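Local coordinates for EST1E (Clostridium proteoclasticum, PDB 2WTM), which hydrolyses ester bonds as a promiscuous feruloyl esterase of the alpha/beta-hydrolase superfamily, probably freeing ferulic acid from plant cell-wall material, at residues Pro138-Arg142 / Thr143-Leu147; Gly170-Val173 / Arg174-Thr178; Val209-Ser212 / Lys213-Lys216. All blocks are in the same frame, centred on the assembly; numbering follows the deposited sequence.

Contacts 1 and 2 belong to the insertion between core strands 125-131 and 192-197, which probably forms the small lid of this alpha/beta hydrolase; contact 3 belongs to the main alpha/beta domain, on helix 205-214. The first two have centres about 9 Å apart and touch: Arg142 NH1 probably bonds Gln177 O at 2.8 Å, Gln177 NE2 probably bonds Ala141 O at 3.1 Å, and Leu146 CD1 packs on Tyr172 CE2 at 3.8 Å. Contact 3 touches neither, its nearest atoms about 6 Å from contact 1 and about 11 Å from contact 2. Contact 2 is tied to the probable active site: Tyr172 OH bonds Gln109, next to the probable nucleophile Ser108, while its other flank meets the second subunit.

Contact 1 (Pro138-Arg142 / Thr143-Leu147); sequences PEIAR and TGELL
Ile140 O is the hub of this helix end, gripped by three sound donors that all come from the residues just downstream. The shortest bond is from Thr143 OG1, 2.6 Å from Ile140 O, and it arrives in the carbonyl plane on a lone pair. Thr143 N also reaches Ile140 O, at 3.0 Å, but from well above that plane. The third donor, Glu145 N, is 3.1 Å from Ile140 O and nearly straight, with 167° at the hydrogen; Gly144 N adds a weak bond. Thr143 can fold back this way because chi1 of 74° sets OG1 between its own backbone N and carbonyl carbon, while CG2 lies 3.4 Å from Glu139 O.

Gly144 then turns the chain with a positive phi of 99°, a conformation glycine adopts easily. Its N bonds Ala141 O at 3.2 Å, and with the Glu145 N bond to Ile140 O this makes a Schellman motif. Past the turn, Glu145 runs alongside Ile140, pointing the same way, with Ile140 CG2 3.7 Å from Glu145 CB. Ala141 CA approaches Glu145 O at 3.4 Å in a CH...O contact.

The polar ends look outward. Glu145 OE1 forms a salt bridge with Lys150, on the partner strand of the hairpin that begins here. Arg142, bent at chi3, brings its guanidinium face over Pro138 O, and NH1 bonds the carbonyls of Gln177 and Ile179. Chemically, two carbonyls of the last turn are well met: Ile140 O by the threonine hydroxyl and the N-H groups of Thr143 and Glu145, Ala141 O by Gly144 N and, as a second donor, Gln177 NE2. These bonds close off the helix as the chain passes directly into the short strand 145-146.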
loop_
_atom_site.group_PDB
_atom_site.type_symbol
_atom_site.label_atom_id
_atom_site.label_comp_id
_atom_site.label_asym_id
_atom_site.label_seq_id
_atom_site.Cartn_x
_atom_site.Cartn_y
_atom_site.Cartn_z
ATOM N N PRO A 138 0.150 6.260 11.504
ATOM C CA PRO A 138 1.516 6.126 10.851
ATOM C C PRO A 138 2.605 6.811 11.626
ATOM O O PRO A 138 3.670 6.161 11.806
ATOM C CB PRO A 138 1.299 6.658 9.429
ATOM C CG PRO A 138 -0.252 6.440 9.239
ATOM C CD PRO A 138 -0.870 6.786 10.570
ATOM N N GLU A 139 2.361 8.005 12.093
ATOM C CA GLU A 139 3.450 8.760 12.810
ATOM C C GLU A 139 3.789 7.989 14.097
ATOM O O GLU A 139 4.963 7.712 14.420
ATOM C CB GLU A 139 3.064 10.197 13.072
ATOM C CG GLU A 139 4.014 10.869 14.023
ATOM C CD GLU A 139 3.733 12.352 14.284
ATOM O OE1 GLU A 139 2.892 13.017 13.637
ATOM O OE2 GLU A 139 4.386 12.848 15.221
ATOM N N ILE A 140 2.762 7.541 14.806
ATOM C CA ILE A 140 2.978 6.873 16.073
ATOM C C ILE A 140 3.622 5.522 15.864
ATOM O O ILE A 140 4.475 5.137 16.628
ATOM C CB ILE A 140 1.697 6.847 16.887
ATOM C CG1 ILE A 140 1.225 8.257 17.241
ATOM C CG2 ILE A 140 1.792 5.982 18.114
ATOM C CD1 ILE A 140 2.276 9.121 17.872
ATOM N N ALA A 141 3.314 4.826 14.758
ATOM C CA ALA A 141 3.972 3.591 14.419
ATOM C C ALA A 141 5.474 3.791 14.192
ATOM O O ALA A 141 6.298 2.929 14.559
ATOM C CB ALA A 141 3.325 2.940 13.211
ATOM N N ARG A 142 5.797 4.919 13.607
ATOM C CA ARG A 142 7.198 5.298 13.381
ATOM C C ARG A 142 7.960 5.504 14.677
ATOM O O ARG A 142 9.215 5.246 14.705
ATOM C CB ARG A 142 7.328 6.516 12.445
ATOM C CG ARG A 142 6.984 6.190 10.987
ATOM C CD ARG A 142 7.290 7.314 10.061
ATOM N NE ARG A 142 6.349 8.429 10.149
ATOM C CZ ARG A 142 5.197 8.511 9.498
ATOM N NH1 ARG A 142 4.851 7.574 8.673
ATOM N NH2 ARG A 142 4.443 9.625 9.624
ATOM N N THR A 143 7.228 5.857 15.722
ATOM C CA THR A 143 7.801 6.088 17.065
ATOM C C THR A 143 7.819 4.852 17.932
ATOM O O THR A 143 8.406 4.892 19.010
ATOM C CB THR A 143 7.045 7.161 17.868
ATOM O OG1 THR A 143 5.792 6.650 18.339
ATOM C CG2 THR A 143 6.880 8.389 17.126
ATOM N N GLY A 144 7.164 3.779 17.517
ATOM C CA GLY A 144 7.150 2.482 18.206
ATOM C C GLY A 144 5.921 2.267 19.059
ATOM O O GLY A 144 5.995 1.582 20.101
ATOM N N GLU A 145 4.751 2.778 18.662
ATOM C CA GLU A 145 3.539 2.378 19.345
ATOM C C GLU A 145 2.379 2.126 18.354
ATOM O O GLU A 145 2.321 2.738 17.259
ATOM C CB GLU A 145 3.139 3.427 20.362
ATOM C CG GLU A 145 1.721 3.280 20.878
ATOM C CD GLU A 145 1.289 4.338 21.909
ATOM O OE1 GLU A 145 2.199 4.974 22.498
ATOM O OE2 GLU A 145 0.036 4.536 22.052
ATOM N N LEU A 146 1.443 1.283 18.760
ATOM C CA LEU A 146 0.226 1.106 18.025
ATOM C C LEU A 146 -0.882 0.906 19.041
ATOM O O LEU A 146 -0.910 -0.125 19.723
ATOM C CB LEU A 146 0.279 -0.115 17.077
ATOM C CG LEU A 146 -1.069 -0.475 16.391
ATOM C CD1 LEU A 146 -1.513 0.661 15.432
ATOM C CD2 LEU A 146 -0.955 -1.813 15.696
ATOM N N LEU A 147 -1.773 1.873 19.112
ATOM C CA LEU A 147 -2.986 1.794 19.933
ATOM C C LEU A 147 -2.654 1.355 21.375
ATOM O O LEU A 147 -3.256 0.404 21.893
ATOM C CB LEU A 147 -3.978 0.834 19.266
ATOM C CG LEU A 147 -4.511 1.162 17.880
ATOM C CD1 LEU A 147 -5.493 0.098 17.331
ATOM C CD2 LEU A 147 -5.173 2.563 17.856
#

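Contact 2 (Gly170-Val173 / Arg174-Thr178); sequences GNYV and RVAQT
The Tyr172 ring meets Ala176 one turn further along helix 171-176, with CE2 4.2 Å from Ala176 CB. It also packs edge-to-face with His77, and its hydroxyl bonds Gln109. The other flat groups that meet are the Asn171 amide and the Arg174 guanidinium. Their side chains pass at a slant, the two planes 66° apart, and the touch is light: Asn171 OD1 lies 3.8 Å from Arg174 CD.

Arg174 CG, anti to its carbonyl carbon (chi1 -59°), lies 3.5 Å from Gly170 O, and from there the chain runs extended to NE. Gln177 takes the same first torsion, which sets its CG 3.2 Å from Val173 O and its amide beside Val173 CG1. The backbone ladder is regular, from Arg174 N to Gly170 O through to Gln177 N and Val173 O at 2.9 Å. Further along, Val175 O accepts from both Thr178 N and Thr178 OG1, the latter at 2.9 Å.

Three polar side chains reach across the dimer interface. Asn171 ND2 bonds Asp91 of the second subunit, Arg174 NH1 forms a salt bridge with Asp123 of that subunit, and Gln177 OE1 takes a bond from its Arg122. Since Gln177 NE2 is held by Ala141 O and Pro153 O, this one amide joins helix 137-143 and the Pro153 loop of its own chain to the second subunit. The buried guanidinium probably keeps its charge, with a carboxylate of the second subunit as its partner.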
loop_
_atom_site.group_PDB
_atom_site.type_symbol
_atom_site.label_atom_id
_atom_site.label_comp_id
_atom_site.label_asym_id
_atom_site.label_seq_id
_atom_site.Cartn_x
_atom_site.Cartn_y
_atom_site.Cartn_z
ATOM N N GLY A 170 3.189 -8.094 12.497
ATOM C CA GLY A 170 3.917 -6.808 12.492
ATOM C C GLY A 170 4.000 -6.189 11.125
ATOM O O GLY A 170 4.287 -4.993 11.021
ATOM N N ASN A 171 3.599 -6.930 10.101
ATOM C CA ASN A 171 3.477 -6.326 8.769
ATOM C C ASN A 171 2.516 -5.105 8.813
ATOM O O ASN A 171 2.684 -4.141 8.074
ATOM C CB ASN A 171 2.877 -7.328 7.755
ATOM C CG ASN A 171 3.849 -8.442 7.401
ATOM O OD1 ASN A 171 5.056 -8.320 7.711
ATOM N ND2 ASN A 171 3.357 -9.533 6.817
ATOM N N TYR A 172 1.472 -5.164 9.634
ATOM C CA TYR A 172 0.566 -4.005 9.793
ATOM C C TYR A 172 1.457 -2.757 10.080
ATOM O O TYR A 172 1.236 -1.703 9.465
ATOM C CB TYR A 172 -0.469 -4.238 10.919
ATOM C CG TYR A 172 -1.343 -3.008 11.157
ATOM C CD1 TYR A 172 -2.618 -2.936 10.731
ATOM C CD2 TYR A 172 -0.833 -1.901 11.792
ATOM C CE1 TYR A 172 -3.350 -1.796 10.884
ATOM C CE2 TYR A 172 -1.543 -0.744 11.953
ATOM C CZ TYR A 172 -2.829 -0.696 11.521
ATOM O OH TYR A 172 -3.597 0.451 11.699
ATOM N N VAL A 173 2.373 -2.873 11.038
ATOM C CA VAL A 173 3.282 -1.780 11.424
ATOM C C VAL A 173 4.295 -1.398 10.323
ATOM O O VAL A 173 4.458 -0.227 10.037
ATOM C CB VAL A 173 4.048 -2.085 12.748
ATOM C CG1 VAL A 173 5.006 -0.958 13.157
ATOM C CG2 VAL A 173 2.996 -2.422 13.846
ATOM N N ARG A 174 4.892 -2.412 9.688
ATOM C CA ARG A 174 5.803 -2.165 8.539
ATOM C C ARG A 174 5.163 -1.300 7.472
ATOM O O ARG A 174 5.764 -0.413 6.925
ATOM C CB ARG A 174 6.289 -3.470 7.991
ATOM C CG ARG A 174 7.031 -4.352 8.971
ATOM C CD ARG A 174 7.619 -5.558 8.397
ATOM N NE ARG A 174 8.283 -6.391 9.394
ATOM C CZ ARG A 174 9.555 -6.264 9.740
ATOM N NH1 ARG A 174 10.304 -5.347 9.154
ATOM N NH2 ARG A 174 10.099 -7.069 10.649
ATOM N N VAL A 175 3.883 -1.603 7.178
ATOM C CA VAL A 175 3.121 -0.842 6.205
ATOM C C VAL A 175 2.764 0.539 6.728
ATOM O O VAL A 175 2.910 1.552 6.065
ATOM C CB VAL A 175 1.853 -1.620 5.806
ATOM C CG1 VAL A 175 0.893 -0.748 5.059
ATOM C CG2 VAL A 175 2.219 -2.874 5.010
ATOM N N ALA A 176 2.238 0.609 7.930
ATOM C CA ALA A 176 1.780 1.869 8.494
ATOM C C ALA A 176 2.892 2.909 8.535
ATOM O O ALA A 176 2.682 4.114 8.309
ATOM C CB ALA A 176 1.210 1.685 9.895
ATOM N N GLN A 177 4.056 2.450 8.921
ATOM C CA GLN A 177 5.163 3.357 9.025
ATOM C C GLN A 177 5.474 4.118 7.712
ATOM O O GLN A 177 6.104 5.205 7.745
ATOM C CB GLN A 177 6.411 2.575 9.461
ATOM C CG GLN A 177 6.467 2.149 10.923
ATOM C CD GLN A 177 7.798 1.506 11.256
ATOM O OE1 GLN A 177 8.508 1.041 10.388
ATOM N NE2 GLN A 177 8.098 1.420 12.568
ATOM N N THR A 178 5.078 3.532 6.562
ATOM C CA THR A 178 5.447 4.132 5.261
ATOM C C THR A 178 4.579 5.330 4.909
ATOM O O THR A 178 4.850 6.085 3.980
ATOM C CB THR A 178 5.392 3.152 4.173
ATOM O OG1 THR A 178 4.028 2.876 3.789
ATOM C CG2 THR A 178 6.216 1.896 4.491
#

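Contact 3 (Val209-Ser212 / Lys213-Lys216); sequences VAFS and KQYK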
loop_
_atom_site.group_PDB
_atom_site.type_symbol
_atom_site.label_atom_id
_atom_site.label_comp_id
_atom_site.label_asym_id
_atom_site.label_seq_id
_atom_site.Cartn_x
_atom_site.Cartn_y
_atom_site.Cartn_z
ATOM N N VAL A 209 -7.848 18.447 15.661
ATOM C CA VAL A 209 -7.681 19.896 15.606
ATOM C C VAL A 209 -6.577 20.273 14.622
ATOM O O VAL A 209 -6.791 21.121 13.761
ATOM C CB VAL A 209 -7.394 20.515 17.013
ATOM C CG1 VAL A 209 -7.198 22.023 16.914
ATOM C CG2 VAL A 209 -8.511 20.137 18.001
ATOM N N ALA A 210 -5.401 19.622 14.722
ATOM C CA ALA A 210 -4.288 19.939 13.851
ATOM C C ALA A 210 -4.591 19.639 12.384
ATOM O O ALA A 210 -4.392 20.486 11.479
ATOM C CB ALA A 210 -3.064 19.160 14.304
ATOM N N PHE A 211 -5.075 18.414 12.097
ATOM C CA PHE A 211 -5.394 18.084 10.712
ATOM C C PHE A 211 -6.480 19.006 10.127
ATOM O O PHE A 211 -6.419 19.397 8.982
ATOM C CB PHE A 211 -5.720 16.581 10.494
ATOM C CG PHE A 211 -4.500 15.709 10.562
ATOM C CD1 PHE A 211 -3.519 15.823 9.611
ATOM C CD2 PHE A 211 -4.363 14.773 11.583
ATOM C CE1 PHE A 211 -2.366 14.976 9.685
ATOM C CE2 PHE A 211 -3.225 13.964 11.691
ATOM C CZ PHE A 211 -2.239 14.070 10.739
ATOM N N SER A 212 -7.458 19.390 10.930
ATOM C CA SER A 212 -8.508 20.301 10.451
ATOM C C SER A 212 -7.966 21.633 9.973
ATOM O O SER A 212 -8.578 22.282 9.146
ATOM C CB SER A 212 -9.585 20.542 11.494
ATOM O OG SER A 212 -9.206 21.428 12.585
ATOM N N LYS A 213 -6.871 22.075 10.568
ATOM C CA LYS A 213 -6.241 23.324 10.161
ATOM C C LYS A 213 -5.377 23.128 8.935
ATOM O O LYS A 213 -5.213 24.054 8.155
ATOM C CB LYS A 213 -5.434 23.906 11.325
ATOM C CG LYS A 213 -6.335 24.245 12.527
ATOM C CD LYS A 213 -5.652 24.991 13.612
ATOM C CE LYS A 213 -6.326 24.807 14.992
ATOM N NZ LYS A 213 -7.711 25.321 15.068
ATOM N N GLN A 214 -4.856 21.907 8.727
ATOM C CA GLN A 214 -4.047 21.630 7.558
ATOM C C GLN A 214 -4.829 21.576 6.249
ATOM O O GLN A 214 -4.367 22.006 5.174
ATOM C CB GLN A 214 -3.281 20.329 7.749
ATOM C CG GLN A 214 -2.249 20.177 6.710
ATOM C CD GLN A 214 -1.601 18.836 6.682
ATOM O OE1 GLN A 214 -1.514 18.140 7.724
ATOM N NE2 GLN A 214 -1.026 18.515 5.511
ATOM N N TYR A 215 -6.030 20.990 6.306
ATOM C CA TYR A 215 -6.869 20.864 5.180
ATOM C C TYR A 215 -7.215 22.262 4.627
ATOM O O TYR A 215 -7.385 23.216 5.450
ATOM C CB TYR A 215 -8.169 20.147 5.605
ATOM C CG TYR A 215 -8.138 18.641 5.459
ATOM C CD1 TYR A 215 -8.370 17.831 6.558
ATOM C CD2 TYR A 215 -7.929 18.056 4.220
ATOM C CE1 TYR A 215 -8.346 16.423 6.438
ATOM C CE2 TYR A 215 -7.945 16.651 4.085
ATOM C CZ TYR A 215 -8.128 15.855 5.233
ATOM O OH TYR A 215 -8.094 14.472 5.087
ATOM N N LYS A 216 -7.373 22.352 3.323
ATOM C CA LYS A 216 -7.849 23.575 2.655
ATOM C C LYS A 216 -9.233 23.974 3.098
ATOM O O LYS A 216 -9.493 25.151 3.361
ATOM C CB LYS A 216 -7.812 23.421 1.140
ATOM C CG LYS A 216 -8.202 24.634 0.357
ATOM C CD LYS A 216 -7.060 25.659 0.357
ATOM C CE LYS A 216 -7.497 26.921 -0.341
ATOM N NZ LYS A 216 -6.415 27.921 -0.104
#
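Lys213, Phe211 and Ser212 carry most of this contact, at the closing turns of helix 205-214. Lys213 folds back over the preceding turn: its CG passes 3.4 Å from Val209 O, and the chain then lies beside the Val209 side chain. There the packing is tight, with Lys213 CE only 3.5 Å from Val209 CG1. A bend at chi4 keeps NZ near the same methyl, 3.8 Å from Val209 CG1.

Ser212 turns inward on its own helix. With chi1 at 75°, OG sits between the backbone N and carbonyl carbon and gives its proton to Val209 O at 2.7 Å. Val209 O thus accepts both the hydroxyl and a weak bond from Lys213 N.

Phe211 runs alongside Gln214, both pointing the same way, ring and amide planes 32° apart. The amide oxygen is the part that touches, Gln214 OE1 lying 3.6 Å from Phe211 CD1, while NE2 is bonded to Asp186. At the end of the helix Tyr215 N makes a good bond to Phe211 O, 3.1 Å long with 160° at the hydrogen, and the Tyr215 ring brings CD1 close to the same carbonyl oxygen.

The helix is the crossover of the beta-alpha-beta unit between strands 192-197 and 218-223. Val209 and Ser212 rest on Leu220 of the edge strand 218-223, and Ser212 also touches Cys218. Phe211, Gln214 and Tyr215 pack together on Val185 of helix 181-187, and Phe211 also touches Glu182 of that helix, Ala135 and Met136.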